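Local coordinates for protein DNA-dependent metalloprotease WSS1 homolog 2 (Schizosaccharomyces pombe, PDB 5JIG) that probably cleaves DNA-binding proteins as a metal-dependent endopeptidase, helping to repair DNA-protein cross-links, and is seen here as its WLM protease domain, at residues S93-I96 against H97-H101; W112-F115 against R116-K120; R22-E25 against R26-D29. All coordinates share one frame; numbering follows the deposited sequence.

Contact 1: S93-I96 against H97-H101; sequences STLI and HELTH. With NI (nickel (II) ion), chain B.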
loop_
_atom_site.group_PDB
_atom_site.type_symbol
_atom_site.label_atom_id
_atom_site.label_comp_id
_atom_site.label_asym_id
_atom_site.label_seq_id
_atom_site.Cartn_x
_atom_site.Cartn_y
_atom_site.Cartn_z
ATOM N N SER A 93 -0.368 -1.161 -6.972
ATOM C CA SER A 93 -1.615 -0.545 -7.382
ATOM C C SER A 93 -2.724 -0.768 -6.367
ATOM O O SER A 93 -3.522 0.141 -6.114
ATOM C CB SER A 93 -2.035 -1.089 -8.753
ATOM O OG SER A 93 -3.210 -0.441 -9.196
ATOM N N THR A 94 -2.796 -1.937 -5.749
ATOM C CA THR A 94 -3.709 -2.154 -4.640
ATOM C C THR A 94 -3.420 -1.193 -3.480
ATOM O O THR A 94 -4.338 -0.622 -2.897
ATOM C CB THR A 94 -3.711 -3.601 -4.179
ATOM O OG1 THR A 94 -4.171 -4.424 -5.246
ATOM C CG2 THR A 94 -4.533 -3.825 -2.927
ATOM N N LEU A 95 -2.160 -0.956 -3.183
ATOM C CA LEU A 95 -1.816 0.016 -2.128
ATOM C C LEU A 95 -2.324 1.401 -2.479
ATOM O O LEU A 95 -2.849 2.121 -1.625
ATOM C CB LEU A 95 -0.325 0.006 -1.850
ATOM C CG LEU A 95 0.153 1.013 -0.787
ATOM C CD1 LEU A 95 -0.597 0.889 0.530
ATOM C CD2 LEU A 95 1.652 0.859 -0.585
ATOM N N ILE A 96 -2.165 1.824 -3.748
ATOM C CA ILE A 96 -2.694 3.126 -4.159
ATOM C C ILE A 96 -4.204 3.173 -4.014
ATOM O O ILE A 96 -4.741 4.194 -3.580
ATOM C CB ILE A 96 -2.177 3.488 -5.575
ATOM C CG1 ILE A 96 -0.653 3.594 -5.558
ATOM C CG2 ILE A 96 -2.850 4.735 -6.064
ATOM C CD1 ILE A 96 0.005 3.833 -6.892
ATOM N N HIS A 97 -4.893 2.084 -4.360
ATOM C CA HIS A 97 -6.317 1.986 -4.136
ATOM C C HIS A 97 -6.625 2.210 -2.649
ATOM O O HIS A 97 -7.501 3.035 -2.300
ATOM C CB HIS A 97 -6.798 0.606 -4.622
ATOM C CG HIS A 97 -8.230 0.338 -4.345
ATOM N ND1 HIS A 97 -9.141 0.088 -5.350
ATOM C CD2 HIS A 97 -8.943 0.234 -3.199
ATOM C CE1 HIS A 97 -10.316 -0.160 -4.790
ATOM N NE2 HIS A 97 -10.251 -0.061 -3.487
ATOM N N GLU A 98 -5.945 1.489 -1.766
ATOM C CA GLU A 98 -6.211 1.660 -0.348
ATOM C C GLU A 98 -5.905 3.081 0.131
ATOM O O GLU A 98 -6.686 3.628 0.930
ATOM C CB GLU A 98 -5.501 0.636 0.516
ATOM C CG GLU A 98 -5.712 -0.830 0.131
ATOM C CD GLU A 98 -7.043 -1.269 -0.168
ATOM O OE1 GLU A 98 -8.012 -0.637 0.280
ATOM O OE2 GLU A 98 -7.120 -2.321 -0.870
ATOM N N LEU A 99 -4.846 3.682 -0.325
ATOM C CA LEU A 99 -4.562 5.064 0.058
ATOM C C LEU A 99 -5.669 6.015 -0.385
ATOM O O LEU A 99 -5.981 6.979 0.315
ATOM C CB LEU A 99 -3.225 5.506 -0.510
ATOM C CG LEU A 99 -1.993 4.892 0.179
ATOM C CD1 LEU A 99 -0.761 5.175 -0.643
ATOM C CD2 LEU A 99 -1.801 5.437 1.596
ATOM N N THR A 100 -6.262 5.763 -1.563
ATOM C CA THR A 100 -7.344 6.586 -2.053
ATOM C C THR A 100 -8.510 6.597 -1.084
ATOM O O THR A 100 -9.223 7.595 -0.921
ATOM C CB THR A 100 -7.771 6.089 -3.462
ATOM O OG1 THR A 100 -6.677 6.094 -4.350
ATOM C CG2 THR A 100 -8.798 7.011 -4.073
ATOM N N HIS A 101 -8.744 5.477 -0.390
ATOM C CA HIS A 101 -9.752 5.356 0.636
ATOM C C HIS A 101 -9.447 6.195 1.895
ATOM O O HIS A 101 -10.315 6.318 2.765
ATOM C CB HIS A 101 -9.979 3.919 1.065
ATOM C CG HIS A 101 -10.745 3.073 0.074
ATOM N ND1 HIS A 101 -12.004 3.391 -0.367
ATOM C CD2 HIS A 101 -10.470 1.845 -0.418
ATOM C CE1 HIS A 101 -12.431 2.393 -1.128
ATOM N NE2 HIS A 101 -11.546 1.426 -1.173
HETATM NI NI NI B . -11.713 -0.435 -2.071
HETATM O O HOH W 1 -13.054 -1.129 -0.561
HETATM O O HOH W 2 -11.750 -2.511 -2.715
#
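The HExxH motif of this zinc protease family starts on helix 88-100 at His-97 and runs to His-101, and the turn just before it, Ser-93 to Ile-96, accepts the N-H groups of its first four residues. His-97 N, Glu-98 N, Leu-99 N and Thr-100 N bond to the carbonyls of Ser-93, Thr-94, Leu-95 and Ile-96. The side chain of Thr-100 adds a second bond: OG1 lies 2.8 Å from Ile-96 O. With OG1 beside its own backbone N (chi1 -57°), it reaches that oxygen from the face opposite to Thr-100 N. A valine here would probably leave Ile-96 O with one of these two donors and loosen this link between the turns. Thr-94 and Glu-98 run side by side and point the same way. Glu-98 CG lies beside its own backbone N (chi1 -52°), 3.3 Å from Thr-94 O; the bend at chi2 then brings OE2 to Thr-94 CG2, 3.6 Å away. Its other oxygen, OE1, lies in plane at the edge of the His-101 ring. On another side, Leu-95 CD1 touches Leu-99 CG at 4.3 Å, and Ile-73 of strand 72-76 packs on both leucines. His-97 NE2 and His-101 NE2 each bind the nickel ion at 2.1 Å. Two waters and His-107 also bind it. Nickel here occupies the site of the catalytic zinc. Glu-98 is the predicted active-site residue. The helix spacing sets two imidazole nitrogens on one metal with the glutamate beside them, consistent with a site built to cut peptide bonds.

Contact 2: W112-F115 against R116-K120; sequences WELF and RQLTK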
loop_
_atom_site.group_PDB
_atom_site.type_symbol
_atom_site.label_atom_id
_atom_site.label_comp_id
_atom_site.label_asym_id
_atom_site.label_seq_id
_atom_site.Cartn_x
_atom_site.Cartn_y
_atom_site.Cartn_z
ATOM N N TRP A 112 -12.201 7.203 -8.259
ATOM C CA TRP A 112 -11.384 6.769 -9.372
ATOM C C TRP A 112 -10.597 7.918 -10.000
ATOM O O TRP A 112 -9.488 7.697 -10.505
ATOM C CB TRP A 112 -12.217 5.994 -10.385
ATOM C CG TRP A 112 -12.666 4.670 -9.872
ATOM C CD1 TRP A 112 -13.949 4.280 -9.598
ATOM C CD2 TRP A 112 -11.832 3.563 -9.529
ATOM N NE1 TRP A 112 -13.969 3.019 -9.098
ATOM C CE2 TRP A 112 -12.689 2.540 -9.060
ATOM C CE3 TRP A 112 -10.453 3.299 -9.596
ATOM C CZ2 TRP A 112 -12.194 1.302 -8.662
ATOM C CZ3 TRP A 112 -9.987 2.067 -9.189
ATOM C CH2 TRP A 112 -10.838 1.105 -8.726
ATOM N N GLU A 113 -11.113 9.155 -9.952
ATOM C CA GLU A 113 -10.353 10.277 -10.416
ATOM C C GLU A 113 -9.032 10.427 -9.600
ATOM O O GLU A 113 -7.943 10.560 -10.166
ATOM C CB GLU A 113 -11.214 11.546 -10.334
ATOM C CG GLU A 113 -10.500 12.802 -10.722
ATOM C CD GLU A 113 -11.354 14.059 -10.520
ATOM O OE1 GLU A 113 -11.518 14.790 -11.440
ATOM O OE2 GLU A 113 -11.970 14.242 -9.434
ATOM N N LEU A 114 -9.171 10.415 -8.285
ATOM C CA LEU A 114 -8.000 10.523 -7.446
ATOM C C LEU A 114 -7.077 9.308 -7.627
ATOM O O LEU A 114 -5.885 9.476 -7.738
ATOM C CB LEU A 114 -8.398 10.664 -5.985
ATOM C CG LEU A 114 -7.184 10.902 -5.049
ATOM C CD1 LEU A 114 -6.340 12.068 -5.386
ATOM C CD2 LEU A 114 -7.664 10.946 -3.594
ATOM N N PHE A 115 -7.637 8.102 -7.720
ATOM C CA PHE A 115 -6.826 6.926 -7.969
ATOM C C PHE A 115 -5.985 7.083 -9.222
ATOM O O PHE A 115 -4.813 6.756 -9.247
ATOM C CB PHE A 115 -7.726 5.694 -8.065
ATOM C CG PHE A 115 -6.965 4.452 -8.436
ATOM C CD1 PHE A 115 -6.302 3.700 -7.495
ATOM C CD2 PHE A 115 -6.914 3.998 -9.752
ATOM C CE1 PHE A 115 -5.602 2.564 -7.835
ATOM C CE2 PHE A 115 -6.219 2.862 -10.092
ATOM C CZ PHE A 115 -5.572 2.135 -9.126
ATOM N N ARG A 116 -6.597 7.572 -10.326
ATOM C CA ARG A 116 -5.823 7.741 -11.547
ATOM C C ARG A 116 -4.700 8.791 -11.383
ATOM O O ARG A 116 -3.595 8.637 -11.888
ATOM C CB ARG A 116 -6.742 8.145 -12.709
ATOM C CG ARG A 116 -7.623 7.021 -13.254
ATOM C CD ARG A 116 -8.285 7.429 -14.549
ATOM N NE ARG A 116 -9.154 8.587 -14.393
ATOM C CZ ARG A 116 -10.407 8.555 -14.006
ATOM N NH1 ARG A 116 -11.028 9.707 -13.746
ATOM N NH2 ARG A 116 -11.049 7.447 -13.842
ATOM N N GLN A 117 -5.029 9.866 -10.665
ATOM C CA GLN A 117 -4.015 10.924 -10.461
ATOM C C GLN A 117 -2.850 10.419 -9.617
ATOM O O GLN A 117 -1.688 10.722 -9.896
ATOM C CB GLN A 117 -4.706 12.097 -9.778
ATOM C CG GLN A 117 -5.643 12.811 -10.735
ATOM C CD GLN A 117 -6.604 13.732 -10.020
ATOM O OE1 GLN A 117 -7.005 13.556 -8.915
ATOM N NE2 GLN A 117 -7.195 14.560 -10.775
ATOM N N LEU A 118 -3.185 9.679 -8.574
ATOM C CA LEU A 118 -2.128 9.095 -7.715
ATOM C C LEU A 118 -1.298 8.067 -8.457
ATOM O O LEU A 118 -0.087 7.995 -8.319
ATOM C CB LEU A 118 -2.751 8.466 -6.468
ATOM C CG LEU A 118 -3.523 9.387 -5.534
ATOM C CD1 LEU A 118 -4.212 8.514 -4.468
ATOM C CD2 LEU A 118 -2.679 10.393 -4.845
ATOM N N THR A 119 -1.963 7.267 -9.297
ATOM C CA THR A 119 -1.280 6.259 -10.108
ATOM C C THR A 119 -0.252 6.944 -11.041
ATOM O O THR A 119 0.857 6.496 -11.170
ATOM C CB THR A 119 -2.318 5.465 -10.884
ATOM O OG1 THR A 119 -3.028 4.626 -9.968
ATOM C CG2 THR A 119 -1.671 4.570 -11.932
ATOM N N LYS A 120 -0.729 8.008 -11.697
ATOM C CA LYS A 120 0.188 8.721 -12.604
ATOM C C LYS A 120 1.381 9.301 -11.837
ATOM O O LYS A 120 2.543 9.146 -12.248
ATOM C CB LYS A 120 -0.603 9.828 -13.301
ATOM C CG LYS A 120 0.148 10.782 -14.171
ATOM C CD LYS A 120 -0.731 11.755 -14.958
ATOM C CE LYS A 120 0.022 12.756 -15.783
ATOM N NZ LYS A 120 -0.963 13.619 -16.450
HETATM O O HOH W 3 -8.064 11.304 -12.905
HETATM O O HOH W 4 -9.038 14.936 -7.655
#
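The carbonyls of Trp-112 to Phe-115 accept the N-H groups of Arg-116 to Thr-119 in four regular helical hydrogen bonds, of which Leu-118 N to Leu-114 O is short at 2.8 Å. Phe-115 O takes a second donor, Thr-119 OG1, at 2.9 Å. This hydroxyl stands above the carbonyl plane, on the face opposite to Thr-119 N. The same OG1 lies over one face of the Phe-115 ring, offset toward its rim and 3.6 Å from CE2. Trp-112 presents its CZ3 corner to the other face. The Phe-115 ring is thus held between a hydroxyl and the indole. Helix 109-122 is the helix that follows the HExxH helix in the chain, and this side of it packs there: Phe-115 meets Ser-93 and Thr-100, and the Trp-112 side chain comes close to the metal ligands His-97 and His-107. Leu-114 and Leu-118 lie at a slant to each other, with CG of the first 3.9 Å from CD1 of the second. Ile-36 and Trp-42 also touch Leu-118. The remaining side chains are polar and exposed. Arg-116 folds back at chi3 (-61°), which lays its guanidinium over the backbone. One face sits over Trp-112 O, and NH1 comes within 3.4 Å of Glu-113 CA. It forms no salt bridge with Glu-113, whose OE1 is 5.6 Å from Arg-116 NH1. Glu-113 runs alongside Gln-117, the carboxylate and amide planes only 9° apart, and Glu-113 CG is 3.7 Å from Gln-117 NE2. A water donates to Glu-113 O at 2.8 Å and accepts weakly from Arg-116 NE.

Contact 3: R22-E25 against R26-D29; sequences RYLE and RLRD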
loop_
_atom_site.group_PDB
_atom_site.type_symbol
_atom_site.label_atom_id
_atom_site.label_comp_id
_atom_site.label_asym_id
_atom_site.label_seq_id
_atom_site.Cartn_x
_atom_site.Cartn_y
_atom_site.Cartn_z
ATOM N N ARG A 22 10.391 -7.771 3.710
ATOM C CA ARG A 22 11.082 -7.034 2.683
ATOM C C ARG A 22 10.131 -6.452 1.643
ATOM O O ARG A 22 10.362 -5.350 1.126
ATOM C CB ARG A 22 12.107 -7.972 1.921
ATOM C CG ARG A 22 13.308 -8.366 2.692
ATOM C CD ARG A 22 14.382 -8.907 1.703
ATOM N NE ARG A 22 14.073 -10.136 0.937
ATOM C CZ ARG A 22 14.063 -10.259 -0.409
ATOM N NH1 ARG A 22 13.883 -11.448 -0.933
ATOM N NH2 ARG A 22 14.199 -9.212 -1.216
ATOM N N TYR A 23 9.042 -7.158 1.355
ATOM C CA TYR A 23 8.035 -6.678 0.425
ATOM C C TYR A 23 7.386 -5.393 0.985
ATOM O O TYR A 23 7.260 -4.376 0.271
ATOM C CB TYR A 23 6.998 -7.777 0.205
ATOM C CG TYR A 23 6.202 -7.742 -1.085
ATOM C CD1 TYR A 23 5.886 -8.916 -1.725
ATOM C CD2 TYR A 23 5.736 -6.577 -1.640
ATOM C CE1 TYR A 23 5.147 -8.927 -2.890
ATOM C CE2 TYR A 23 4.992 -6.566 -2.805
ATOM C CZ TYR A 23 4.716 -7.744 -3.445
ATOM O OH TYR A 23 3.999 -7.684 -4.618
ATOM N N LEU A 24 6.957 -5.410 2.248
ATOM C CA LEU A 24 6.400 -4.214 2.851
ATOM C C LEU A 24 7.421 -3.064 2.897
ATOM O O LEU A 24 7.040 -1.911 2.690
ATOM C CB LEU A 24 5.855 -4.480 4.257
ATOM C CG LEU A 24 4.629 -5.437 4.306
ATOM C CD1 LEU A 24 4.133 -5.483 5.747
ATOM C CD2 LEU A 24 3.513 -5.001 3.377
ATOM N N GLU A 25 8.673 -3.373 3.205
ATOM C CA GLU A 25 9.701 -2.324 3.240
ATOM C C GLU A 25 9.840 -1.687 1.856
ATOM O O GLU A 25 9.987 -0.477 1.741
ATOM C CB GLU A 25 11.023 -2.879 3.697
ATOM C CG GLU A 25 11.047 -3.299 5.148
ATOM C CD GLU A 25 12.314 -4.118 5.500
ATOM O OE1 GLU A 25 12.566 -4.261 6.694
ATOM O OE2 GLU A 25 12.974 -4.617 4.628
ATOM N N ARG A 26 9.798 -2.516 0.824
ATOM C CA ARG A 26 9.906 -2.019 -0.545
ATOM C C ARG A 26 8.755 -1.072 -0.858
ATOM O O ARG A 26 8.972 0.002 -1.468
ATOM C CB ARG A 26 9.958 -3.162 -1.550
ATOM C CG ARG A 26 10.038 -2.714 -2.998
ATOM C CD ARG A 26 10.037 -3.868 -3.920
ATOM N NE ARG A 26 10.107 -3.485 -5.273
ATOM C CZ ARG A 26 10.029 -4.388 -6.305
ATOM N NH1 ARG A 26 9.988 -4.016 -7.511
ATOM N NH2 ARG A 26 9.820 -5.657 -6.063
ATOM N N LEU A 27 7.546 -1.432 -0.491
ATOM C CA LEU A 27 6.377 -0.563 -0.708
ATOM C C LEU A 27 6.512 0.753 0.054
ATOM O O LEU A 27 6.227 1.822 -0.484
ATOM C CB LEU A 27 5.108 -1.295 -0.310
ATOM C CG LEU A 27 4.716 -2.442 -1.239
ATOM C CD1 LEU A 27 3.774 -3.408 -0.549
ATOM C CD2 LEU A 27 4.081 -1.956 -2.546
ATOM N N ARG A 28 6.906 0.669 1.325
ATOM C CA ARG A 28 7.060 1.879 2.114
ATOM C C ARG A 28 8.069 2.824 1.473
ATOM O O ARG A 28 7.896 4.041 1.491
ATOM C CB ARG A 28 7.481 1.498 3.524
ATOM C CG ARG A 28 7.727 2.696 4.440
ATOM C CD ARG A 28 8.366 2.279 5.736
ATOM N NE ARG A 28 9.732 1.763 5.396
ATOM C CZ ARG A 28 10.456 0.951 6.144
ATOM N NH1 ARG A 28 11.597 0.477 5.627
ATOM N NH2 ARG A 28 10.106 0.624 7.409
ATOM N N ASP A 29 9.152 2.248 0.972
ATOM C CA ASP A 29 10.286 2.995 0.483
ATOM C C ASP A 29 10.179 3.348 -1.019
ATOM O O ASP A 29 11.036 4.046 -1.564
ATOM C CB ASP A 29 11.550 2.279 0.821
ATOM C CG ASP A 29 11.748 2.121 2.375
ATOM O OD1 ASP A 29 11.100 2.918 3.113
ATOM O OD2 ASP A 29 12.486 1.232 2.746
#
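Tyr-23 and Leu-27 lie one helical turn apart, and their side chains meet at a slant. Tyr-23 CD2 is 3.9 Å from Leu-27 CD1. The tyrosine ring swings to this side because its CG is roughly opposite the backbone N (chi1 -156°), and its OH bonds to Arg-86 O. The same Leu-27 methyl, CD1, also touches Leu-24 CD2 at 4.2 Å. Glu-25 and Arg-28 run side by side, pointing the same way, with carboxylate and guanidinium planes 23° apart. The guanidinium meets the aliphatic part of the glutamate: Arg-28 NH1 lies 3.8 Å from Glu-25 CG, while Glu-25 OE1 stays 5.0 Å from that nitrogen, without a salt bridge. Arg-28 turns instead to its neighbour Asp-29, its chain bending at chi3 (66°). NE and NH1 of Arg-28 each hold one oxygen of the Asp-29 carboxylate, NE to OD1 at 2.9 Å and NH1 to OD2 at 3.1 Å, as a salt bridge. The second bond is almost straight and lies in the guanidinium plane. Asp-29 OD2 also sits 3.2 Å from Glu-25 O; the arginine's positive charge probably eases this closeness of two acceptors. Four backbone bonds, from Arg-26 N through Asp-29 N to the carbonyls of Arg-22 through Glu-25, fix the spacing of these pairs. Arg-26 has a cation-pi contact with Tyr-88. Leu-24 packs on Leu-9 of strand 6-10, and Leu-27 on Val-91 and Leu-95 of helix 88-100. This is an amphipathic helix, with Leu-24 and Leu-27 buried against the domain and most of the charged residues at or near its surface.

In the fold
All three contacts are made within single helices. Contact 1 is the buried one, near the centre of the chain. It belongs to helix 88-100, which both other helices touch. Contact 2, on helix 109-122, lies at the surface and meets contact 1 through Phe-115 and Leu-118. Contact 3, on helix 17-29, is partly buried and touches contact 1 where Leu-27 CB lies 4.1 Å from Leu-95 CD2. Contacts 2 and 3 do not touch and lie on opposite sides of the chain's centre. Their chemistry differs accordingly. Contact 1 pairs leucine packing with metal ligands, contact 2 joins aromatic and leucine packing to exposed polar chains, and contact 3 has an arginine-aspartate salt bridge.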